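Local coordinates for Ras-associated and pleckstrin homology domains-containing protein 1 (Homo sapiens, PDB 4GN1) that mediates localized membrane signals, is implicated in regulating lamellipodial dynamics, and targets EVL and VASP to the leading edge, at residues L49-S54 with R60-H65; L56-I61 with C202-H207; G104-A109 with L228-N233. All blocks are in the same frame, centred on the assembly; numbering follows the deposited sequence.

Contact 1: residues L49-S54 with R60-H65; sequences LVETVS and RIFEDH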
loop_
_atom_site.group_PDB
_atom_site.type_symbol
_atom_site.label_atom_id
_atom_site.label_comp_id
_atom_site.label_asym_id
_atom_site.label_seq_id
_atom_site.Cartn_x
_atom_site.Cartn_y
_atom_site.Cartn_z
ATOM N N LEU A 49 5.501 9.783 -3.455
ATOM C CA LEU A 49 5.635 10.398 -2.165
ATOM C C LEU A 49 5.325 9.306 -1.169
ATOM O O LEU A 49 4.277 8.624 -1.239
ATOM C CB LEU A 49 4.690 11.581 -2.008
ATOM C CG LEU A 49 5.026 12.569 -0.888
ATOM C CD1 LEU A 49 6.332 13.346 -1.108
ATOM C CD2 LEU A 49 3.863 13.534 -0.719
ATOM N N VAL A 50 6.266 9.131 -0.257
ATOM C CA VAL A 50 6.245 8.043 0.686
ATOM C C VAL A 50 6.237 8.654 2.085
ATOM O O VAL A 50 6.985 9.611 2.345
ATOM C CB VAL A 50 7.524 7.202 0.487
ATOM C CG1 VAL A 50 7.611 6.075 1.504
ATOM C CG2 VAL A 50 7.618 6.681 -0.948
ATOM N N GLU A 51 5.395 8.127 2.980
ATOM C CA GLU A 51 5.460 8.527 4.402
ATOM C C GLU A 51 6.002 7.387 5.240
ATOM O O GLU A 51 5.704 6.220 4.953
ATOM C CB GLU A 51 4.100 9.033 4.948
ATOM C CG GLU A 51 3.012 7.981 5.164
ATOM C CD GLU A 51 1.702 8.553 5.693
ATOM O OE1 GLU A 51 0.653 7.935 5.468
ATOM O OE2 GLU A 51 1.690 9.624 6.322
ATOM N N THR A 52 6.835 7.706 6.229
ATOM C CA THR A 52 7.174 6.717 7.229
ATOM C C THR A 52 6.318 6.993 8.462
ATOM O O THR A 52 6.011 8.161 8.749
ATOM C CB THR A 52 8.676 6.714 7.636
ATOM O OG1 THR A 52 8.994 7.922 8.353
ATOM C CG2 THR A 52 9.612 6.504 6.424
ATOM N N VAL A 53 5.894 5.931 9.151
ATOM C CA VAL A 53 5.316 6.070 10.485
ATOM C C VAL A 53 6.406 5.652 11.445
ATOM O O VAL A 53 6.758 4.476 11.556
ATOM C CB VAL A 53 4.016 5.273 10.677
ATOM C CG1 VAL A 53 3.479 5.493 12.079
ATOM C CG2 VAL A 53 2.967 5.730 9.666
ATOM N N SER A 54 6.978 6.657 12.100
ATOM C CA SER A 54 8.249 6.523 12.789
ATOM C C SER A 54 8.197 5.646 14.042
ATOM O O SER A 54 9.118 4.879 14.285
ATOM C CB SER A 54 8.782 7.904 13.142
ATOM O OG SER A 54 10.158 7.811 13.420
ATOM N N ARG A 60 4.362 3.823 3.698
ATOM C CA ARG A 60 3.512 3.580 2.546
ATOM C C ARG A 60 3.694 4.631 1.480
ATOM O O ARG A 60 4.046 5.790 1.767
ATOM C CB ARG A 60 2.031 3.461 2.947
ATOM C CG ARG A 60 1.354 4.710 3.505
ATOM C CD ARG A 60 -0.166 4.490 3.727
ATOM N NE ARG A 60 -0.874 5.757 3.923
ATOM C CZ ARG A 60 -1.659 6.335 3.000
ATOM N NH1 ARG A 60 -1.874 5.763 1.816
ATOM N NH2 ARG A 60 -2.244 7.499 3.260
ATOM N N ILE A 61 3.472 4.215 0.244
ATOM C CA ILE A 61 3.384 5.139 -0.860
ATOM C C ILE A 61 1.948 5.645 -0.894
ATOM O O ILE A 61 1.018 4.859 -0.998
ATOM C CB ILE A 61 3.734 4.446 -2.182
ATOM C CG1 ILE A 61 5.120 3.821 -2.098
ATOM C CG2 ILE A 61 3.612 5.410 -3.372
ATOM C CD1 ILE A 61 5.277 2.571 -2.940
ATOM N N PHE A 62 1.769 6.955 -0.751
ATOM C CA PHE A 62 0.450 7.574 -0.861
ATOM C C PHE A 62 -0.106 7.266 -2.222
ATOM O O PHE A 62 0.665 7.174 -3.177
ATOM C CB PHE A 62 0.567 9.091 -0.785
ATOM C CG PHE A 62 0.875 9.613 0.573
ATOM C CD1 PHE A 62 -0.053 9.520 1.590
ATOM C CD2 PHE A 62 2.089 10.209 0.833
ATOM C CE1 PHE A 62 0.220 10.014 2.846
ATOM C CE2 PHE A 62 2.367 10.717 2.091
ATOM C CZ PHE A 62 1.427 10.626 3.093
ATOM N N GLU A 63 -1.429 7.115 -2.323
ATOM C CA GLU A 63 -2.049 7.147 -3.639
ATOM C C GLU A 63 -2.182 8.612 -4.076
ATOM O O GLU A 63 -2.401 9.528 -3.255
ATOM C CB GLU A 63 -3.408 6.428 -3.670
ATOM C CG GLU A 63 -3.447 5.070 -2.954
ATOM C CD GLU A 63 -2.478 4.023 -3.513
ATOM O OE1 GLU A 63 -2.098 3.124 -2.713
ATOM O OE2 GLU A 63 -2.122 4.053 -4.731
ATOM N N ASP A 64 -2.047 8.816 -5.378
ATOM C CA ASP A 64 -1.906 10.155 -5.952
ATOM C C ASP A 64 -3.126 11.045 -5.841
ATOM O O ASP A 64 -3.030 12.277 -5.926
ATOM C CB ASP A 64 -1.454 10.024 -7.396
ATOM C CG ASP A 64 -0.020 9.578 -7.487
ATOM O OD1 ASP A 64 0.698 9.735 -6.464
ATOM O OD2 ASP A 64 0.377 9.063 -8.562
ATOM N N HIS A 65 -4.264 10.416 -5.613
ATOM C CA HIS A 65 -5.514 11.115 -5.446
ATOM C C HIS A 65 -5.746 11.633 -4.067
ATOM O O HIS A 65 -6.776 12.249 -3.817
ATOM C CB HIS A 65 -6.663 10.189 -5.822
ATOM C CG HIS A 65 -6.903 9.048 -4.844
ATOM N ND1 HIS A 65 -7.975 9.015 -3.993
ATOM C CD2 HIS A 65 -6.235 7.860 -4.657
ATOM C CE1 HIS A 65 -7.968 7.879 -3.298
ATOM N NE2 HIS A 65 -6.893 7.172 -3.685
HETATM O O HOH W 1 2.797 8.797 -4.375
#
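The carboxylate of Glu51 leans obliquely on the ring of Phe62, with the planes 44° apart. Glu51 CD comes within 3.3 Å of Phe62 CZ, and Glu51 OE1 lies 3.4 Å from Phe62 CE1. The guanidinium of Arg60 is turned 62° from that same carboxylate, which it also meets at a slant. Leu49 packs further along the ring, its CD2 4.1 Å from Phe62 CD2, so the phenylalanine has an acidic group by CZ and an aliphatic one by CD2.

Beneath the side chains runs the antiparallel hairpin of strands 47-53 and 58-61 in the Ras-associating domain. Glu51 and Arg60 form a hydrogen-bonded pair, with Glu51 N 3.0 Å from Arg60 O and a matching bond from Arg60 N to Glu51 O. Two residues along, Phe62 N donates to Leu49 O over 3.1 Å, carrying the ladder past the end of the strand. Val50 and Ile61, a non-hydrogen-bonded pair, meet on the other side of the hairpin; their branched side chains suit extended backbone. A water accepts from Leu49 N at 3.0 Å and is within hydrogen-bonding distance of Phe62 O and Asp64 OD1.

Both charged side chains leave their strands with CG between the backbone N and the carbonyl carbon (Glu51 chi1 72°), then extend side by side. Their salt bridge, Glu51 OE1 to Arg60 NE at 3.1 Å, is a weak, bent hydrogen bond. Arg60 NH1 has its stronger partner in Glu66, and NH2 bonds a bound malonate. The buried Glu51 carboxylate is thus held between Arg60 NE and Trp75 NE1, and the positive charge of Arg60, shared between Glu51 and Glu66, probably stabilises both.

Contact 2: residues L56-I61 with C202-H207; sequences LQMERI and CLVLKH. With MLI (malonate ion), chain E.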
loop_
_atom_site.group_PDB
_atom_site.type_symbol
_atom_site.label_atom_id
_atom_site.label_comp_id
_atom_site.label_asym_id
_atom_site.label_seq_id
_atom_site.Cartn_x
_atom_site.Cartn_y
_atom_site.Cartn_z
ATOM N N LEU A 56 6.499 3.116 14.455
ATOM C CA LEU A 56 6.090 1.782 14.077
ATOM C C LEU A 56 6.954 1.218 12.970
ATOM O O LEU A 56 6.698 0.110 12.486
ATOM C CB LEU A 56 4.647 1.820 13.606
ATOM C CG LEU A 56 3.569 2.100 14.661
ATOM C CD1 LEU A 56 2.195 2.281 14.013
ATOM C CD2 LEU A 56 3.541 1.021 15.752
ATOM N N GLN A 57 7.959 1.992 12.557
ATOM C CA GLN A 57 8.969 1.543 11.605
ATOM C C GLN A 57 8.354 0.902 10.340
ATOM O O GLN A 57 8.683 -0.215 9.951
ATOM C CB GLN A 57 9.979 0.616 12.306
ATOM C CG GLN A 57 11.395 0.664 11.753
ATOM C CD GLN A 57 12.354 -0.261 12.501
ATOM O OE1 GLN A 57 12.773 0.038 13.620
ATOM N NE2 GLN A 57 12.705 -1.387 11.884
ATOM N N MET A 58 7.459 1.630 9.695
ATOM C CA MET A 58 6.849 1.144 8.472
ATOM C C MET A 58 6.629 2.310 7.500
ATOM O O MET A 58 6.865 3.471 7.844
ATOM C CB MET A 58 5.529 0.419 8.806
ATOM C CG MET A 58 4.519 1.328 9.482
ATOM S SD MET A 58 2.964 0.549 9.933
ATOM C CE MET A 58 3.417 -0.185 11.500
ATOM N N GLU A 59 6.169 2.030 6.289
ATOM C CA GLU A 59 6.019 3.121 5.338
ATOM C C GLU A 59 4.991 2.801 4.276
ATOM O O GLU A 59 4.765 1.633 3.977
ATOM C CB GLU A 59 7.362 3.414 4.672
ATOM C CG GLU A 59 7.817 2.296 3.757
ATOM C CD GLU A 59 9.042 2.641 2.928
ATOM O OE1 GLU A 59 9.916 3.416 3.424
ATOM O OE2 GLU A 59 9.118 2.097 1.784
ATOM N N ARG A 60 4.362 3.823 3.698
ATOM C CA ARG A 60 3.512 3.580 2.546
ATOM C C ARG A 60 3.694 4.631 1.480
ATOM O O ARG A 60 4.046 5.790 1.767
ATOM C CB ARG A 60 2.031 3.461 2.947
ATOM C CG ARG A 60 1.354 4.710 3.505
ATOM C CD ARG A 60 -0.166 4.490 3.727
ATOM N NE ARG A 60 -0.874 5.757 3.923
ATOM C CZ ARG A 60 -1.659 6.335 3.000
ATOM N NH1 ARG A 60 -1.874 5.763 1.816
ATOM N NH2 ARG A 60 -2.244 7.499 3.260
ATOM N N ILE A 61 3.472 4.215 0.244
ATOM C CA ILE A 61 3.384 5.139 -0.860
ATOM C C ILE A 61 1.948 5.645 -0.894
ATOM O O ILE A 61 1.018 4.859 -0.998
ATOM C CB ILE A 61 3.734 4.446 -2.182
ATOM C CG1 ILE A 61 5.120 3.821 -2.098
ATOM C CG2 ILE A 61 3.612 5.410 -3.372
ATOM C CD1 ILE A 61 5.277 2.571 -2.940
ATOM N N CYS A 202 6.899 -8.139 4.860
ATOM C CA CYS A 202 5.847 -7.792 5.809
ATOM C C CYS A 202 4.956 -6.635 5.376
ATOM O O CYS A 202 5.444 -5.577 4.950
ATOM C CB CYS A 202 6.457 -7.431 7.162
ATOM S SG CYS A 202 7.158 -8.804 8.088
ATOM N N LEU A 203 3.648 -6.829 5.533
ATOM C CA LEU A 203 2.670 -5.740 5.368
ATOM C C LEU A 203 1.909 -5.438 6.684
ATOM O O LEU A 203 1.749 -6.319 7.533
ATOM C CB LEU A 203 1.700 -6.053 4.238
ATOM C CG LEU A 203 0.763 -7.254 4.413
ATOM C CD1 LEU A 203 -0.488 -7.026 3.567
ATOM C CD2 LEU A 203 1.426 -8.557 4.018
ATOM N N VAL A 204 1.455 -4.195 6.840
ATOM C CA VAL A 204 0.843 -3.734 8.073
ATOM C C VAL A 204 -0.421 -3.008 7.680
ATOM O O VAL A 204 -0.423 -2.215 6.731
ATOM C CB VAL A 204 1.752 -2.757 8.879
ATOM C CG1 VAL A 204 1.087 -2.314 10.179
ATOM C CG2 VAL A 204 3.102 -3.371 9.210
ATOM N N LEU A 205 -1.503 -3.312 8.397
ATOM C CA LEU A 205 -2.795 -2.637 8.224
ATOM C C LEU A 205 -3.154 -1.913 9.520
ATOM O O LEU A 205 -3.116 -2.500 10.602
ATOM C CB LEU A 205 -3.871 -3.638 7.839
ATOM C CG LEU A 205 -3.541 -4.548 6.665
ATOM C CD1 LEU A 205 -4.156 -5.898 6.917
ATOM C CD2 LEU A 205 -4.089 -3.985 5.376
ATOM N N LYS A 206 -3.413 -0.616 9.405
ATOM C CA LYS A 206 -3.882 0.195 10.536
ATOM C C LYS A 206 -4.677 1.394 10.063
ATOM O O LYS A 206 -4.498 1.870 8.943
ATOM C CB LYS A 206 -2.729 0.682 11.432
ATOM C CG LYS A 206 -1.775 1.664 10.762
ATOM C CD LYS A 206 -1.078 2.544 11.796
ATOM C CE LYS A 206 -0.527 3.808 11.140
ATOM N NZ LYS A 206 -1.647 4.706 10.757
ATOM N N HIS A 207 -5.559 1.857 10.944
ATOM C CA HIS A 207 -6.246 3.124 10.804
ATOM C C HIS A 207 -5.247 4.248 10.624
ATOM O O HIS A 207 -4.221 4.285 11.307
ATOM C CB HIS A 207 -7.118 3.370 12.037
ATOM C CG HIS A 207 -8.089 4.511 11.878
ATOM N ND1 HIS A 207 -7.694 5.802 11.827
ATOM C CD2 HIS A 207 -9.473 4.518 11.752
ATOM C CE1 HIS A 207 -8.769 6.592 11.662
ATOM N NE2 HIS A 207 -9.855 5.802 11.625
HETATM C C1 MLI E . -1.131 8.806 8.084
HETATM C C2 MLI E . -1.955 9.281 6.886
HETATM C C3 MLI E . -1.061 7.278 8.127
HETATM O O6 MLI E . -3.003 9.909 7.107
HETATM O O7 MLI E . -1.589 9.036 5.706
HETATM O O8 MLI E . -1.604 6.627 7.219
HETATM O O9 MLI E . -0.456 6.696 9.061
#
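A G1 beta bulge opens strand 58-61 of the Ras-associating domain, where Gln57 and Met58 both face Val53, and Met58, within the bulge, meets Val204 of the PH domain. Gln57 takes the left-handed backbone conformation that such a bulge requires at its first position. Strand 184-188 lies between strands 58-61 and 202-206 in the strand order, so no backbone bond joins the two segments and side chains make the contact across the neighbour.

Met58 reaches over with its thioether end. SD and CE both come 3.4 Å from Val204 CG1, the methionine crossing the valine at about a right angle. The bend at chi3 (84°) turns the methyl aside, so that both SD and CE lie against the branched valine. A long unbranched methionine suits this reach across a strand, and the compact valine offers a firm apolar end to it; Tyr191 touches both. Next to them Leu56 CD1 rests 4.0 Å from Lys206 CD, the aliphatic part of the lysine serving as hydrocarbon.

Arg60 of the Ras-associating domain and Lys206 of the PH domain both bind a malonate ion, probably from the crystallisation liquor. Arg60 NH2 gives it a nearly straight bond, 3.0 Å to O7, which lies at the edge of the guanidinium and in its plane; the bond from Arg60 NE to O8 is weak. Tyr186, Asn74 and Asn184 also hydrogen-bond the anion. From the PH side, Lys206 bends at chi4 and its NZ bonds malonate O9 at 2.9 Å and His207 O at 2.7 Å, with Tyr186 OH as a further partner.

Contact 3: residues G104-A109 with L228-N233; sequences GKKETA and LHQWVN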
loop_
_atom_site.group_PDB
_atom_site.type_symbol
_atom_site.label_atom_id
_atom_site.label_comp_id
_atom_site.label_asym_id
_atom_site.label_seq_id
_atom_site.Cartn_x
_atom_site.Cartn_y
_atom_site.Cartn_z
ATOM N N GLY A 104 -3.750 -15.005 -11.155
ATOM C CA GLY A 104 -2.756 -15.411 -10.183
ATOM C C GLY A 104 -3.108 -16.795 -9.735
ATOM O O GLY A 104 -4.100 -16.965 -9.031
ATOM N N LYS A 105 -2.338 -17.799 -10.158
ATOM C CA LYS A 105 -1.162 -17.650 -11.043
ATOM C C LYS A 105 -0.030 -16.792 -10.505
ATOM O O LYS A 105 0.298 -15.717 -11.049
ATOM C CB LYS A 105 -1.545 -17.272 -12.489
ATOM C CG LYS A 105 -1.354 -18.413 -13.480
ATOM C CD LYS A 105 -1.969 -19.739 -13.012
ATOM C CE LYS A 105 -3.498 -19.740 -13.108
ATOM N NZ LYS A 105 -3.964 -19.503 -14.513
ATOM N N LYS A 106 0.557 -17.285 -9.416
ATOM C CA LYS A 106 1.775 -16.712 -8.863
ATOM C C LYS A 106 2.819 -16.691 -9.977
ATOM O O LYS A 106 3.633 -15.756 -10.066
ATOM C CB LYS A 106 2.255 -17.531 -7.656
ATOM C CG LYS A 106 3.234 -16.789 -6.755
ATOM C CD LYS A 106 3.078 -17.223 -5.304
ATOM C CE LYS A 106 4.140 -16.583 -4.420
ATOM N NZ LYS A 106 5.436 -17.315 -4.481
ATOM N N GLU A 107 2.748 -17.726 -10.823
ATOM C CA GLU A 107 3.489 -17.845 -12.075
ATOM C C GLU A 107 3.530 -16.505 -12.838
ATOM O O GLU A 107 2.484 -15.876 -13.090
ATOM C CB GLU A 107 2.818 -18.923 -12.940
ATOM C CG GLU A 107 3.703 -20.103 -13.325
ATOM C CD GLU A 107 4.840 -19.731 -14.264
ATOM O OE1 GLU A 107 4.888 -18.574 -14.743
ATOM O OE2 GLU A 107 5.700 -20.602 -14.526
ATOM N N THR A 108 4.741 -16.085 -13.205
ATOM C CA THR A 108 4.988 -14.747 -13.767
ATOM C C THR A 108 5.233 -14.774 -15.288
ATOM O O THR A 108 5.915 -15.666 -15.780
ATOM C CB THR A 108 6.164 -14.046 -13.037
ATOM O OG1 THR A 108 6.407 -12.776 -13.636
ATOM C CG2 THR A 108 7.457 -14.873 -13.093
ATOM N N ALA A 109 4.697 -13.800 -16.024
ATOM C CA ALA A 109 4.697 -13.883 -17.485
ATOM C C ALA A 109 4.490 -12.556 -18.189
ATOM O O ALA A 109 4.032 -11.585 -17.575
ATOM C CB ALA A 109 3.624 -14.866 -17.949
ATOM N N LEU A 228 4.063 -11.005 -1.044
ATOM C CA LEU A 228 3.964 -9.645 -0.553
ATOM C C LEU A 228 3.339 -8.709 -1.593
ATOM O O LEU A 228 2.400 -7.974 -1.274
ATOM C CB LEU A 228 5.325 -9.127 -0.073
ATOM C CG LEU A 228 5.415 -7.685 0.430
ATOM C CD1 LEU A 228 4.511 -7.443 1.640
ATOM C CD2 LEU A 228 6.861 -7.298 0.740
ATOM N N HIS A 229 3.816 -8.775 -2.839
ATOM C CA HIS A 229 3.315 -7.892 -3.895
ATOM C C HIS A 229 1.890 -8.161 -4.278
ATOM O O HIS A 229 1.083 -7.220 -4.429
ATOM C CB HIS A 229 4.242 -7.883 -5.108
ATOM C CG HIS A 229 5.557 -7.160 -4.860
ATOM N ND1 HIS A 229 6.666 -7.383 -5.601
ATOM C CD2 HIS A 229 5.920 -6.228 -3.886
ATOM C CE1 HIS A 229 7.674 -6.624 -5.137
ATOM N NE2 HIS A 229 7.213 -5.916 -4.089
ATOM N N GLN A 230 1.541 -9.430 -4.407
ATOM C CA GLN A 230 0.168 -9.786 -4.734
ATOM C C GLN A 230 -0.804 -9.288 -3.656
ATOM O O GLN A 230 -1.821 -8.654 -3.962
ATOM C CB GLN A 230 0.057 -11.293 -4.968
ATOM C CG GLN A 230 0.645 -11.729 -6.310
ATOM C CD GLN A 230 0.660 -13.247 -6.537
ATOM O OE1 GLN A 230 1.528 -13.758 -7.240
ATOM N NE2 GLN A 230 -0.298 -13.964 -5.959
ATOM N N TRP A 231 -0.464 -9.531 -2.392
ATOM C CA TRP A 231 -1.339 -9.137 -1.282
ATOM C C TRP A 231 -1.559 -7.653 -1.132
ATOM O O TRP A 231 -2.713 -7.198 -0.985
ATOM C CB TRP A 231 -0.881 -9.760 0.032
ATOM C CG TRP A 231 -1.438 -11.150 0.235
ATOM C CD1 TRP A 231 -0.789 -12.359 0.052
ATOM C CD2 TRP A 231 -2.791 -11.506 0.647
ATOM N NE1 TRP A 231 -1.616 -13.400 0.335
ATOM C CE2 TRP A 231 -2.832 -12.965 0.687
ATOM C CE3 TRP A 231 -3.931 -10.789 0.984
ATOM C CZ2 TRP A 231 -3.976 -13.659 1.038
ATOM C CZ3 TRP A 231 -5.082 -11.505 1.345
ATOM C CH2 TRP A 231 -5.097 -12.907 1.374
ATOM N N VAL A 232 -0.468 -6.891 -1.150
ATOM C CA VAL A 232 -0.512 -5.430 -1.139
ATOM C C VAL A 232 -1.297 -4.893 -2.341
ATOM O O VAL A 232 -2.183 -4.060 -2.168
ATOM C CB VAL A 232 0.903 -4.814 -1.089
ATOM C CG1 VAL A 232 0.845 -3.292 -1.183
ATOM C CG2 VAL A 232 1.622 -5.218 0.180
ATOM N N ASN A 233 -1.019 -5.373 -3.550
ATOM C CA ASN A 233 -1.794 -4.868 -4.677
ATOM C C ASN A 233 -3.275 -5.210 -4.566
ATOM O O ASN A 233 -4.160 -4.333 -4.763
ATOM C CB ASN A 233 -1.181 -5.272 -6.014
ATOM C CG ASN A 233 0.053 -4.434 -6.341
ATOM O OD1 ASN A 233 -0.053 -3.231 -6.564
ATOM N ND2 ASN A 233 1.231 -5.059 -6.339
#
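His229 O, in the helix turn that carries the Gln230 touching Lys106, is gripped by two donors of Asn233. The backbone N of Asn233 bonds to it at 2.9 Å in the ordinary helical way, and Asn233 ND2 comes in from the opposite face of the carbonyl plane, also at 2.9 Å. The side-chain donor stands 44° out of that plane, so it does not use a lone-pair direction. Asparagine suits this place because its short amide can fold back on the preceding turn.

Across the contact, within residues 228-233, Gln230 is the residue that meets the loop 104-109. Its CG lies anti to the carbonyl carbon (chi1 -75°) and the chain beyond is extended, which carries the amide off the helix surface. As modelled, OE1 ends 3.4 Å from Lys106 CA and 3.5 Å from Lys106 CG, the two side chains crossing at about a right angle. This is contact with carbon, and no hydrogen bond joins the segments. The ammonium end of Lys106 goes elsewhere, to a salt bridge with Asp224, and its side chain also touches Arg226 and Thr227. Long flexible residues fit such a surface meeting.

The buried flank of the same helix does different work: Leu228 and Val232 pack on Leu203, and Trp231, the tryptophan characteristic of the PH C-terminal helix, packs on Phe153 and Leu155. Helix 225-240 is thus the C-terminal helix of a PH domain, closing one end of its beta barrel, and the loop between helices 93-96 and 113-124 lies against its outer side.

Contacts 1 and 2 are buried and both use strand 58-61, sharing Arg60 and Ile61; contact 3 lies on the surface, about 19 Å from contact 2 and 22 Å from contact 1, centre to centre. Contact 1 works within one domain, through backbone bonds and a salt bridge in a hairpin. Contact 2 works between domains, relying on apolar packing and a bound anion. Contact 3 rests mainly on a glutamine against a lysine backbone and chain. Contacts 1 and 2 join directly where Val53 N meets Met58 O, probably by a hydrogen bond, and contacts 2 and 3 meet inside the PH domain, where the helix of contact 3 packs on the strand of contact 2.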